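Local coordinates for protein DyP (Bjerkandera adusta, PDB 3VXJ) that binds heme b and probably uses hydrogen peroxide to oxidise dyes and phenols, as other DyP-type peroxidases do, at residues 12-17 with 355-360; 24-29 with 330-335; 366-371 with 425-430. One frame throughout, in Å; residues are numbered along the deposited sequence.

Contact 1: 12-17 with 355-360; sequences QGDILV and LFVEYQ. With HEM (protoporphyrin IX containing Fe), chain B.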
loop_
_atom_site.group_PDB
_atom_site.type_symbol
_atom_site.label_atom_id
_atom_site.label_comp_id
_atom_site.label_asym_id
_atom_site.label_seq_id
_atom_site.Cartn_x
_atom_site.Cartn_y
_atom_site.Cartn_z
ATOM N N GLN A 12 3.284 16.504 -4.569
ATOM C CA GLN A 12 1.926 15.984 -4.482
ATOM C C GLN A 12 1.691 15.309 -3.124
ATOM O O GLN A 12 2.470 14.452 -2.691
ATOM C CB GLN A 12 1.621 15.066 -5.666
ATOM C CG GLN A 12 1.603 15.791 -7.015
ATOM C CD GLN A 12 0.862 15.015 -8.078
ATOM O OE1 GLN A 12 -0.327 14.750 -7.934
ATOM N NE2 GLN A 12 1.559 14.627 -9.143
ATOM N N GLY A 13 0.624 15.727 -2.445
ATOM C CA GLY A 13 0.479 15.452 -1.023
ATOM C C GLY A 13 0.331 13.994 -0.625
ATOM O O GLY A 13 0.749 13.612 0.465
ATOM N N ASP A 14 -0.270 13.174 -1.487
ATOM C CA ASP A 14 -0.453 11.762 -1.125
ATOM C C ASP A 14 0.868 11.009 -0.955
ATOM O O ASP A 14 0.929 10.029 -0.216
ATOM C CB ASP A 14 -1.359 11.040 -2.122
ATOM C CG ASP A 14 -1.953 9.765 -1.553
ATOM O OD1 ASP A 14 -2.452 9.802 -0.409
ATOM O OD2 ASP A 14 -1.896 8.719 -2.240
ATOM N N ILE A 15 1.918 11.493 -1.623
ATOM C CA ILE A 15 3.225 10.844 -1.575
ATOM C C ILE A 15 3.848 10.924 -0.177
ATOM O O ILE A 15 4.335 9.927 0.351
ATOM C CB ILE A 15 4.207 11.484 -2.571
ATOM C CG1 ILE A 15 3.687 11.364 -4.003
ATOM C CG2 ILE A 15 5.577 10.828 -2.450
ATOM C CD1 ILE A 15 4.434 12.263 -4.980
ATOM N N LEU A 16 3.826 12.121 0.408
ATOM C CA LEU A 16 4.605 12.418 1.611
ATOM C C LEU A 16 3.768 12.385 2.883
ATOM O O LEU A 16 4.238 11.947 3.929
ATOM C CB LEU A 16 5.304 13.781 1.460
ATOM C CG LEU A 16 6.190 14.345 2.575
ATOM C CD1 LEU A 16 7.353 13.410 2.856
ATOM C CD2 LEU A 16 6.693 15.740 2.214
ATOM N N VAL A 17 2.526 12.853 2.785
ATOM C CA VAL A 17 1.671 13.034 3.949
ATOM C C VAL A 17 0.549 11.997 3.962
ATOM O O VAL A 17 0.213 11.446 5.014
ATOM C CB VAL A 17 1.102 14.479 3.989
ATOM C CG1 VAL A 17 0.232 14.691 5.223
ATOM C CG2 VAL A 17 2.235 15.500 3.956
ATOM N N LEU A 355 -7.671 -1.112 -2.253
ATOM C CA LEU A 355 -7.020 -0.333 -3.301
ATOM C C LEU A 355 -5.675 0.099 -2.734
ATOM O O LEU A 355 -5.586 1.055 -1.959
ATOM C CB LEU A 355 -7.893 0.855 -3.723
ATOM C CG LEU A 355 -9.312 0.455 -4.139
ATOM C CD1 LEU A 355 -10.145 1.655 -4.550
ATOM C CD2 LEU A 355 -9.307 -0.583 -5.253
ATOM N N PHE A 356 -4.647 -0.661 -3.105
ATOM C CA PHE A 356 -3.332 -0.563 -2.494
ATOM C C PHE A 356 -2.457 0.422 -3.274
ATOM O O PHE A 356 -2.406 0.388 -4.513
ATOM C CB PHE A 356 -2.715 -1.961 -2.455
ATOM C CG PHE A 356 -1.290 -1.999 -1.993
ATOM C CD1 PHE A 356 -0.979 -2.189 -0.649
ATOM C CD2 PHE A 356 -0.252 -1.894 -2.919
ATOM C CE1 PHE A 356 0.346 -2.223 -0.225
ATOM C CE2 PHE A 356 1.071 -1.962 -2.505
ATOM C CZ PHE A 356 1.374 -2.119 -1.162
ATOM N N VAL A 357 -1.784 1.290 -2.522
ATOM C CA VAL A 357 -0.969 2.366 -3.085
ATOM C C VAL A 357 0.332 2.430 -2.308
ATOM O O VAL A 357 0.309 2.604 -1.085
ATOM C CB VAL A 357 -1.697 3.714 -2.925
ATOM C CG1 VAL A 357 -0.812 4.864 -3.350
ATOM C CG2 VAL A 357 -3.007 3.720 -3.725
ATOM N N GLU A 358 1.456 2.278 -3.011
ATOM C CA GLU A 358 2.758 2.355 -2.367
ATOM C C GLU A 358 3.693 3.210 -3.205
ATOM O O GLU A 358 3.806 2.995 -4.418
ATOM C CB GLU A 358 3.346 0.958 -2.182
ATOM C CG GLU A 358 4.577 0.905 -1.291
ATOM C CD GLU A 358 4.946 -0.503 -0.838
ATOM O OE1 GLU A 358 4.623 -1.469 -1.538
ATOM O OE2 GLU A 358 5.558 -0.630 0.253
ATOM N N TYR A 359 4.345 4.166 -2.543
ATOM C CA TYR A 359 5.242 5.129 -3.186
ATOM C C TYR A 359 6.693 4.901 -2.795
ATOM O O TYR A 359 7.018 4.686 -1.620
ATOM C CB TYR A 359 4.896 6.560 -2.781
ATOM C CG TYR A 359 3.523 7.034 -3.187
ATOM C CD1 TYR A 359 3.242 7.380 -4.506
ATOM C CD2 TYR A 359 2.504 7.159 -2.237
ATOM C CE1 TYR A 359 1.992 7.841 -4.876
ATOM C CE2 TYR A 359 1.234 7.632 -2.600
ATOM C CZ TYR A 359 0.992 7.953 -3.922
ATOM O OH TYR A 359 -0.258 8.410 -4.300
ATOM N N GLN A 360 7.569 5.019 -3.790
ATOM C CA GLN A 360 9.019 4.874 -3.600
ATOM C C GLN A 360 9.701 5.477 -4.817
ATOM O O GLN A 360 9.094 5.594 -5.881
ATOM C CB GLN A 360 9.415 3.395 -3.469
ATOM C CG GLN A 360 8.960 2.522 -4.647
ATOM C CD GLN A 360 7.550 1.980 -4.467
ATOM O OE1 GLN A 360 7.289 1.195 -3.560
ATOM N NE2 GLN A 360 6.629 2.389 -5.346
HETATM C CHA HEM B . 1.683 -3.166 6.967
HETATM C CHB HEM B . -2.501 -5.102 5.514
HETATM C CHC HEM B . -0.713 -5.742 1.066
HETATM C CHD HEM B . 3.470 -3.777 2.483
HETATM C C1A HEM B . 0.410 -3.664 6.970
HETATM C C2A HEM B . -0.458 -3.741 8.124
HETATM C C3A HEM B . -1.616 -4.290 7.717
HETATM C C4A HEM B . -1.518 -4.542 6.298
HETATM C CMA HEM B . -2.865 -4.582 8.570
HETATM C CAA HEM B . -0.054 -3.328 9.558
HETATM C CBA HEM B . -0.304 -1.860 9.909
HETATM C CGA HEM B . 0.656 -0.897 9.249
HETATM O O1A HEM B . 1.852 -0.851 9.608
HETATM O O2A HEM B . 0.196 -0.131 8.358
HETATM C C1B HEM B . -2.394 -5.433 4.178
HETATM C C2B HEM B . -3.434 -6.029 3.368
HETATM C C3B HEM B . -2.938 -6.204 2.128
HETATM C C4B HEM B . -1.579 -5.707 2.132
HETATM C CMB HEM B . -4.837 -6.398 3.898
HETATM C CAB HEM B . -3.642 -6.782 0.883
HETATM C CBB HEM B . -4.970 -6.769 0.747
HETATM C C1C HEM B . 0.588 -5.308 1.080
HETATM C C2C HEM B . 1.523 -5.400 -0.024
HETATM C C3C HEM B . 2.690 -4.869 0.373
HETATM C C4C HEM B . 2.515 -4.422 1.738
HETATM C CMC HEM B . 1.180 -6.000 -1.401
HETATM C CAC HEM B . 4.012 -4.708 -0.423
HETATM C CBC HEM B . 4.433 -5.641 -1.288
HETATM C C1D HEM B . 3.339 -3.378 3.788
HETATM C C2D HEM B . 4.336 -2.610 4.492
HETATM C C3D HEM B . 3.791 -2.433 5.875
HETATM C C4D HEM B . 2.514 -3.101 5.882
HETATM C CMD HEM B . 5.691 -2.077 3.998
HETATM C CAD HEM B . 4.517 -1.696 7.011
HETATM C CBD HEM B . 5.520 -2.670 7.619
HETATM C CGD HEM B . 6.322 -2.027 8.718
HETATM O O1D HEM B . 6.380 -2.625 9.827
HETATM O O2D HEM B . 6.900 -0.938 8.501
HETATM N NA HEM B . -0.259 -4.180 5.889
HETATM N NB HEM B . -1.252 -5.277 3.402
HETATM N NC HEM B . 1.244 -4.740 2.148
HETATM N ND HEM B . 2.255 -3.628 4.627
HETATM FE FE HEM B . 0.515 -4.524 4.029
HETATM O O HOH W 1 -0.168 -2.701 3.603
#
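The Tyr359 ring lies face-on against the backbone of the short helix 13-16: Ile15 CA stands over one face, 4.0 Å from the ring centroid and 19° off the normal, a CH-pi contact. The Ile15 side chain crosses the tyrosine at about a right angle and brings CG1 to 4.0 Å from Tyr359 CE1. At the far end of the ring the phenol donates a short hydrogen bond, 2.6 Å from Tyr359 OH to Asp14 OD2. The oxygen is met on its anti side, 16° out of the carboxylate plane, and it lies near the plane of the ring, at the edge. The carboxylate itself stands almost upright to that ring, with 83° between the planes. With CG swung away from the Asp14 backbone N, the carboxylate reaches out toward the strand, and OD1 is left to bond Ser330 OG and Met19 N. Both oxygens are thus gripped in a buried place. Strand 353-360 is a central strand of the antiparallel sheet in the second of the two ferredoxin-like halves of the DyP fold, and its residues alternate between two sides. Tyr359 and Val357 face helix 13-16, whereas Phe356 and Glu358 turn to the heme. Phe356 CE1 comes within 3.4 Å of HEM C1C, and the iron-bound water lies at the edge of the same ring, near its plane. Next along that side, Glu358 OE1 is 3.5 Å from HEM CAC, the root of a vinyl group.

Contact 2: 24-29 with 330-335; sequences ERFVFF and SSIPYG
Ile332 packs its two outer methyl groups against Glu24, and this is the close part of the meeting between strands 23-31 and 328-334. Its CD1 sits over the start of the glutamate, 3.7 Å from Glu24 N and 3.8 Å from Glu24 CB. Its CG2 presses on the other end, 3.6 Å from Glu24 OE1. That grip at both ends follows from the shape of the glutamate: CG is anti to the backbone N (chi1 -169°) and the chain runs on extended, crossing the branched isoleucine at a slant. The same CG2 also meets Phe26, at 4.1 Å from Phe26 CE2, arriving at the ring edge near its plane. Phe26 also packs on Leu355, Val357 and Phe220, part of a larger apolar layer between the sheets. The strands come from different four-stranded antiparallel sheets, one in each half of the DyP fold, and they meet through side chains.

The other side is looser. From Glu24 toward Ser330 the gap is spanned by water 2, which lies 2.9 Å from Glu24 OE1 and 3.0 Å from Ser330 OG. The direct approach is longer, 4.1 Å between Glu24 OE1 and Ser330 O. Ser330 is partly exposed, and the strongest partner of its hydroxyl is Asp14, so the water completes a polar string of aspartate, serine, water and glutamate. A carboxylate oxygen that has a methyl group on one flank and a bridging water for a partner is held in a rather apolar setting, which, with Asp14 close by in the same string, could raise the pKa of Glu24.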
loop_
_atom_site.group_PDB
_atom_site.type_symbol
_atom_site.label_atom_id
_atom_site.label_comp_id
_atom_site.label_asym_id
_atom_site.label_seq_id
_atom_site.Cartn_x
_atom_site.Cartn_y
_atom_site.Cartn_z
ATOM N N GLU A 24 -12.099 7.600 -1.353
ATOM C CA GLU A 24 -11.128 7.912 -2.393
ATOM C C GLU A 24 -11.556 7.269 -3.697
ATOM O O GLU A 24 -12.118 6.165 -3.685
ATOM C CB GLU A 24 -9.729 7.433 -1.988
ATOM C CG GLU A 24 -8.595 7.935 -2.870
ATOM C CD GLU A 24 -7.237 7.452 -2.406
ATOM O OE1 GLU A 24 -7.160 6.656 -1.444
ATOM O OE2 GLU A 24 -6.232 7.853 -3.022
ATOM N N ARG A 25 -11.307 7.961 -4.808
ATOM C CA ARG A 25 -11.602 7.434 -6.136
ATOM C C ARG A 25 -10.371 7.536 -7.017
ATOM O O ARG A 25 -9.667 8.554 -7.029
ATOM C CB ARG A 25 -12.756 8.198 -6.780
ATOM C CG ARG A 25 -13.167 7.650 -8.153
ATOM C CD ARG A 25 -14.454 8.284 -8.644
ATOM N NE ARG A 25 -15.579 7.897 -7.804
ATOM C CZ ARG A 25 -16.767 8.491 -7.821
ATOM N NH1 ARG A 25 -16.991 9.513 -8.639
ATOM N NH2 ARG A 25 -17.728 8.062 -7.012
ATOM N N PHE A 26 -10.110 6.459 -7.744
ATOM C CA PHE A 26 -9.017 6.407 -8.696
ATOM C C PHE A 26 -9.653 6.418 -10.081
ATOM O O PHE A 26 -10.371 5.482 -10.451
ATOM C CB PHE A 26 -8.200 5.137 -8.484
ATOM C CG PHE A 26 -7.549 5.046 -7.121
ATOM C CD1 PHE A 26 -6.226 5.431 -6.957
ATOM C CD2 PHE A 26 -8.268 4.603 -6.006
ATOM C CE1 PHE A 26 -5.615 5.364 -5.703
ATOM C CE2 PHE A 26 -7.665 4.537 -4.746
ATOM C CZ PHE A 26 -6.343 4.918 -4.597
ATOM N N VAL A 27 -9.448 7.511 -10.811
ATOM C CA VAL A 27 -10.028 7.674 -12.146
ATOM C C VAL A 27 -8.925 7.402 -13.160
ATOM O O VAL A 27 -8.010 8.220 -13.345
ATOM C CB VAL A 27 -10.620 9.090 -12.364
ATOM C CG1 VAL A 27 -11.239 9.190 -13.745
ATOM C CG2 VAL A 27 -11.666 9.431 -11.292
ATOM N N PHE A 28 -8.993 6.232 -13.779
ATOM C CA PHE A 28 -8.004 5.805 -14.761
ATOM C C PHE A 28 -8.422 6.296 -16.132
ATOM O O PHE A 28 -9.587 6.182 -16.500
ATOM C CB PHE A 28 -7.840 4.278 -14.739
ATOM C CG PHE A 28 -7.396 3.745 -13.402
ATOM C CD1 PHE A 28 -6.047 3.719 -13.060
ATOM C CD2 PHE A 28 -8.334 3.331 -12.458
ATOM C CE1 PHE A 28 -5.638 3.250 -11.814
ATOM C CE2 PHE A 28 -7.933 2.871 -11.215
ATOM C CZ PHE A 28 -6.592 2.830 -10.887
ATOM N N PHE A 29 -7.477 6.843 -16.884
ATOM C CA PHE A 29 -7.818 7.468 -18.149
ATOM C C PHE A 29 -6.810 7.182 -19.249
ATOM O O PHE A 29 -5.665 6.767 -18.993
ATOM C CB PHE A 29 -8.013 8.988 -17.971
ATOM C CG PHE A 29 -6.755 9.728 -17.610
ATOM C CD1 PHE A 29 -5.939 10.265 -18.609
ATOM C CD2 PHE A 29 -6.363 9.872 -16.280
ATOM C CE1 PHE A 29 -4.769 10.929 -18.294
ATOM C CE2 PHE A 29 -5.196 10.551 -15.959
ATOM C CZ PHE A 29 -4.390 11.072 -16.966
ATOM N N SER A 330 -0.498 4.440 0.981
ATOM C CA SER A 330 -1.727 5.232 1.112
ATOM C C SER A 330 -2.931 4.459 0.577
ATOM O O SER A 330 -3.668 4.931 -0.296
ATOM C CB SER A 330 -1.587 6.567 0.387
ATOM O OG SER A 330 -2.572 7.478 0.840
ATOM N N SER A 331 -3.101 3.250 1.099
ATOM C CA SER A 331 -4.144 2.354 0.632
ATOM C C SER A 331 -5.494 2.685 1.256
ATOM O O SER A 331 -5.571 3.296 2.325
ATOM C CB SER A 331 -3.769 0.921 0.987
ATOM O OG SER A 331 -2.483 0.608 0.463
ATOM N N ILE A 332 -6.563 2.248 0.598
ATOM C CA ILE A 332 -7.905 2.412 1.141
ATOM C C ILE A 332 -8.729 1.151 0.862
ATOM O O ILE A 332 -8.659 0.589 -0.232
ATOM C CB ILE A 332 -8.598 3.693 0.585
ATOM C CG1 ILE A 332 -9.872 4.009 1.379
ATOM C CG2 ILE A 332 -8.873 3.577 -0.923
ATOM C CD1 ILE A 332 -10.487 5.362 1.082
ATOM N N PRO A 333 -9.513 0.690 1.853
ATOM C CA PRO A 333 -10.405 -0.445 1.580
ATOM C C PRO A 333 -11.495 -0.090 0.583
ATOM O O PRO A 333 -11.789 1.103 0.392
ATOM C CB PRO A 333 -11.038 -0.729 2.953
ATOM C CG PRO A 333 -10.053 -0.166 3.939
ATOM C CD PRO A 333 -9.566 1.085 3.273
ATOM N N TYR A 334 -12.118 -1.094 -0.028
ATOM C CA TYR A 334 -13.317 -0.864 -0.822
ATOM C C TYR A 334 -14.323 -1.966 -0.578
ATOM O O TYR A 334 -13.963 -3.073 -0.171
ATOM C CB TYR A 334 -13.010 -0.731 -2.322
ATOM C CG TYR A 334 -12.796 -2.046 -3.046
ATOM C CD1 TYR A 334 -13.881 -2.748 -3.589
ATOM C CD2 TYR A 334 -11.519 -2.578 -3.209
ATOM C CE1 TYR A 334 -13.695 -3.967 -4.250
ATOM C CE2 TYR A 334 -11.325 -3.799 -3.874
ATOM C CZ TYR A 334 -12.415 -4.477 -4.393
ATOM O OH TYR A 334 -12.172 -5.668 -5.046
ATOM N N GLY A 335 -15.581 -1.648 -0.858
ATOM C CA GLY A 335 -16.642 -2.634 -0.839
ATOM C C GLY A 335 -17.405 -2.650 0.461
ATOM O O GLY A 335 -17.001 -2.013 1.431
HETATM O O HOH W 2 -5.552 7.062 0.913
#

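Contact 3: 366-371 with 425-430; sequences GFRFQQ and GEYFFL. With HEM (protoporphyrin IX containing Fe), chain B.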
loop_
_atom_site.group_PDB
_atom_site.type_symbol
_atom_site.label_atom_id
_atom_site.label_comp_id
_atom_site.label_asym_id
_atom_site.label_seq_id
_atom_site.Cartn_x
_atom_site.Cartn_y
_atom_site.Cartn_z
ATOM N N GLY A 366 11.191 -0.963 -3.393
ATOM C CA GLY A 366 10.086 -0.759 -2.456
ATOM C C GLY A 366 9.096 -1.890 -2.592
ATOM O O GLY A 366 9.405 -3.026 -2.243
ATOM N N PHE A 367 7.934 -1.586 -3.165
ATOM C CA PHE A 367 6.907 -2.576 -3.452
ATOM C C PHE A 367 7.461 -3.899 -3.985
ATOM O O PHE A 367 7.129 -4.971 -3.481
ATOM C CB PHE A 367 5.919 -2.007 -4.473
ATOM C CG PHE A 367 5.018 -3.050 -5.071
ATOM C CD1 PHE A 367 4.042 -3.683 -4.292
ATOM C CD2 PHE A 367 5.195 -3.471 -6.390
ATOM C CE1 PHE A 367 3.237 -4.687 -4.840
ATOM C CE2 PHE A 367 4.389 -4.456 -6.938
ATOM C CZ PHE A 367 3.416 -5.078 -6.160
ATOM N N ARG A 368 8.263 -3.826 -5.042
ATOM C CA ARG A 368 8.658 -5.033 -5.741
ATOM C C ARG A 368 9.609 -5.896 -4.923
ATOM O O ARG A 368 9.547 -7.126 -4.977
ATOM C CB ARG A 368 9.259 -4.668 -7.094
ATOM C CG ARG A 368 9.357 -5.812 -8.055
ATOM C CD ARG A 368 9.764 -5.259 -9.409
ATOM N NE ARG A 368 9.751 -6.272 -10.456
ATOM C CZ ARG A 368 10.740 -7.129 -10.698
ATOM N NH1 ARG A 368 11.853 -7.101 -9.970
ATOM N NH2 ARG A 368 10.617 -8.013 -11.681
ATOM N N PHE A 369 10.493 -5.241 -4.167
ATOM C CA PHE A 369 11.437 -5.932 -3.280
ATOM C C PHE A 369 10.702 -6.613 -2.131
ATOM O O PHE A 369 10.988 -7.764 -1.792
ATOM C CB PHE A 369 12.452 -4.932 -2.738
ATOM C CG PHE A 369 13.789 -5.527 -2.410
ATOM C CD1 PHE A 369 14.790 -5.582 -3.371
ATOM C CD2 PHE A 369 14.061 -6.004 -1.136
ATOM C CE1 PHE A 369 16.035 -6.115 -3.075
ATOM C CE2 PHE A 369 15.309 -6.558 -0.841
ATOM C CZ PHE A 369 16.293 -6.600 -1.815
ATOM N N GLN A 370 9.756 -5.891 -1.541
ATOM C CA GLN A 370 8.906 -6.422 -0.478
ATOM C C GLN A 370 8.105 -7.628 -0.951
ATOM O O GLN A 370 7.953 -8.608 -0.217
ATOM C CB GLN A 370 7.990 -5.324 0.044
ATOM C CG GLN A 370 8.762 -4.214 0.718
ATOM C CD GLN A 370 7.960 -2.943 0.843
ATOM O OE1 GLN A 370 6.728 -2.950 0.740
ATOM N NE2 GLN A 370 8.651 -1.830 1.060
ATOM N N GLN A 371 7.622 -7.573 -2.191
ATOM C CA GLN A 371 6.819 -8.649 -2.756
ATOM C C GLN A 371 7.658 -9.873 -3.143
ATOM O O GLN A 371 7.375 -11.001 -2.716
ATOM C CB GLN A 371 6.048 -8.154 -3.982
ATOM C CG GLN A 371 5.086 -9.204 -4.558
ATOM C CD GLN A 371 3.952 -9.527 -3.602
ATOM O OE1 GLN A 371 3.208 -8.635 -3.194
ATOM N NE2 GLN A 371 3.844 -10.792 -3.205
ATOM N N GLY A 425 -3.385 -3.804 -11.729
ATOM C CA GLY A 425 -2.528 -2.804 -11.126
ATOM C C GLY A 425 -1.715 -2.119 -12.196
ATOM O O GLY A 425 -1.721 -2.533 -13.359
ATOM N N GLU A 426 -1.013 -1.066 -11.800
ATOM C CA GLU A 426 -0.161 -0.345 -12.722
ATOM C C GLU A 426 0.936 0.386 -11.967
ATOM O O GLU A 426 0.824 0.641 -10.758
ATOM C CB GLU A 426 -0.993 0.615 -13.603
ATOM C CG GLU A 426 -0.245 1.258 -14.777
ATOM C CD GLU A 426 0.468 0.226 -15.642
ATOM O OE1 GLU A 426 -0.109 -0.192 -16.679
ATOM O OE2 GLU A 426 1.593 -0.179 -15.274
ATOM N N TYR A 427 2.001 0.709 -12.693
ATOM C CA TYR A 427 3.083 1.538 -12.189
ATOM C C TYR A 427 2.930 2.936 -12.774
ATOM O O TYR A 427 2.889 3.098 -14.003
ATOM C CB TYR A 427 4.432 0.935 -12.604
ATOM C CG TYR A 427 4.760 -0.437 -12.042
ATOM C CD1 TYR A 427 4.506 -0.753 -10.701
ATOM C CD2 TYR A 427 5.350 -1.408 -12.847
ATOM C CE1 TYR A 427 4.822 -2.011 -10.184
ATOM C CE2 TYR A 427 5.680 -2.663 -12.337
ATOM C CZ TYR A 427 5.412 -2.950 -11.004
ATOM O OH TYR A 427 5.722 -4.182 -10.498
ATOM N N PHE A 428 2.835 3.929 -11.889
ATOM C CA PHE A 428 2.640 5.332 -12.269
ATOM C C PHE A 428 3.794 6.187 -11.777
ATOM O O PHE A 428 4.438 5.869 -10.781
ATOM C CB PHE A 428 1.335 5.909 -11.685
ATOM C CG PHE A 428 0.103 5.215 -12.157
ATOM C CD1 PHE A 428 -0.415 5.474 -13.427
ATOM C CD2 PHE A 428 -0.551 4.298 -11.341
ATOM C CE1 PHE A 428 -1.562 4.825 -13.876
ATOM C CE2 PHE A 428 -1.705 3.654 -11.778
ATOM C CZ PHE A 428 -2.213 3.921 -13.037
ATOM N N PHE A 429 4.031 7.293 -12.465
ATOM C CA PHE A 429 4.915 8.327 -11.949
ATOM C C PHE A 429 4.103 9.575 -11.633
ATOM O O PHE A 429 3.371 10.080 -12.494
ATOM C CB PHE A 429 6.032 8.653 -12.947
ATOM C CG PHE A 429 6.970 9.716 -12.461
ATOM C CD1 PHE A 429 7.855 9.455 -11.426
ATOM C CD2 PHE A 429 6.920 11.007 -12.993
ATOM C CE1 PHE A 429 8.722 10.440 -10.951
ATOM C CE2 PHE A 429 7.789 12.003 -12.527
ATOM C CZ PHE A 429 8.674 11.722 -11.499
ATOM N N LEU A 430 4.247 10.066 -10.402
ATOM C CA LEU A 430 3.615 11.319 -9.983
ATOM C C LEU A 430 4.661 12.417 -9.988
ATOM O O LEU A 430 5.532 12.443 -9.123
ATOM C CB LEU A 430 3.005 11.195 -8.583
ATOM C CG LEU A 430 1.649 10.502 -8.460
ATOM C CD1 LEU A 430 1.748 9.005 -8.732
ATOM C CD2 LEU A 430 1.074 10.759 -7.088
HETATM C CHA HEM B . 1.683 -3.166 6.967
HETATM C CHB HEM B . -2.501 -5.102 5.514
HETATM C CHC HEM B . -0.713 -5.742 1.066
HETATM C CHD HEM B . 3.470 -3.777 2.483
HETATM C C1A HEM B . 0.410 -3.664 6.970
HETATM C C2A HEM B . -0.458 -3.741 8.124
HETATM C C3A HEM B . -1.616 -4.290 7.717
HETATM C C4A HEM B . -1.518 -4.542 6.298
HETATM C CMA HEM B . -2.865 -4.582 8.570
HETATM C CAA HEM B . -0.054 -3.328 9.558
HETATM C CBA HEM B . -0.304 -1.860 9.909
HETATM C CGA HEM B . 0.656 -0.897 9.249
HETATM O O1A HEM B . 1.852 -0.851 9.608
HETATM O O2A HEM B . 0.196 -0.131 8.358
HETATM C C1B HEM B . -2.394 -5.433 4.178
HETATM C C2B HEM B . -3.434 -6.029 3.368
HETATM C C3B HEM B . -2.938 -6.204 2.128
HETATM C C4B HEM B . -1.579 -5.707 2.132
HETATM C CMB HEM B . -4.837 -6.398 3.898
HETATM C CAB HEM B . -3.642 -6.782 0.883
HETATM C CBB HEM B . -4.970 -6.769 0.747
HETATM C C1C HEM B . 0.588 -5.308 1.080
HETATM C C2C HEM B . 1.523 -5.400 -0.024
HETATM C C3C HEM B . 2.690 -4.869 0.373
HETATM C C4C HEM B . 2.515 -4.422 1.738
HETATM C CMC HEM B . 1.180 -6.000 -1.401
HETATM C CAC HEM B . 4.012 -4.708 -0.423
HETATM C CBC HEM B . 4.433 -5.641 -1.288
HETATM C C1D HEM B . 3.339 -3.378 3.788
HETATM C C2D HEM B . 4.336 -2.610 4.492
HETATM C C3D HEM B . 3.791 -2.433 5.875
HETATM C C4D HEM B . 2.514 -3.101 5.882
HETATM C CMD HEM B . 5.691 -2.077 3.998
HETATM C CAD HEM B . 4.517 -1.696 7.011
HETATM C CBD HEM B . 5.520 -2.670 7.619
HETATM C CGD HEM B . 6.322 -2.027 8.718
HETATM O O1D HEM B . 6.380 -2.625 9.827
HETATM O O2D HEM B . 6.900 -0.938 8.501
HETATM N NA HEM B . -0.259 -4.180 5.889
HETATM N NB HEM B . -1.252 -5.277 3.402
HETATM N NC HEM B . 1.244 -4.740 2.148
HETATM N ND HEM B . 2.255 -3.628 4.627
HETATM FE FE HEM B . 0.515 -4.524 4.029
HETATM O O HOH W 1 -0.168 -2.701 3.603
#
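Phe367 and Tyr427 cross at about a right angle, and each offers the other an edge. The tyrosine oxygen lies at the rim of the phenylalanine, near its plane, with 3.8 Å between Phe367 CE2 and Tyr427 OH. In return Phe367 CD2 sits beside the rim of the tyrosine ring, 4.1 Å from Tyr427 CE1. The phenol is fixed from outside the pair: it is hydrogen-bonded to Asp97, whose carboxylate also forms a salt bridge with Arg368 NE, so one acid ties the helix to the strand. Tyr427 CG lies anti to its carbonyl carbon (chi1 -64°), which lets the long ring travel out to meet the helix although the base of the side chain does not aim there. At the base, Tyr427 N gives a bond of 2.8 Å to Glu426 OE2. Helix 367-375 begins here with Gly366 as N-cap, beside the heme, and its Phe367 ring reaches between the vinyl group and strand 420-430, an outermost strand of the sheet in the C-terminal half of the DyP fold. Its first turn belongs to the heme pocket. Opposite the tyrosine rim, Phe367 CD1 comes within 3.6 Å of the vinyl carbon HEM CBC. A turn on, Gln370 OE1 is 3.4 Å from HEM CAC, while Gln371 OE1 approaches the same vinyl group at 3.8 Å from HEM CBC.

All three contacts are buried and all draw on the second sheet, but they use different strands of it: 353-360 in contact 1, 328-334 in contact 2, 420-430 in contact 3. Contacts 1 and 2 join the N-terminal part of the chain to that sheet and share a polar link through Asp14 and Ser330; contact 3 stays within the C-terminal half and, like contact 1, touches the heme. Gln360 carries contact 1 over to contact 3 by bonding Phe367 N, and Phe28 with Phe428 brings contacts 2 and 3 together. A direct bond serves contact 1, a water contact 2, and an outside aspartate contact 3.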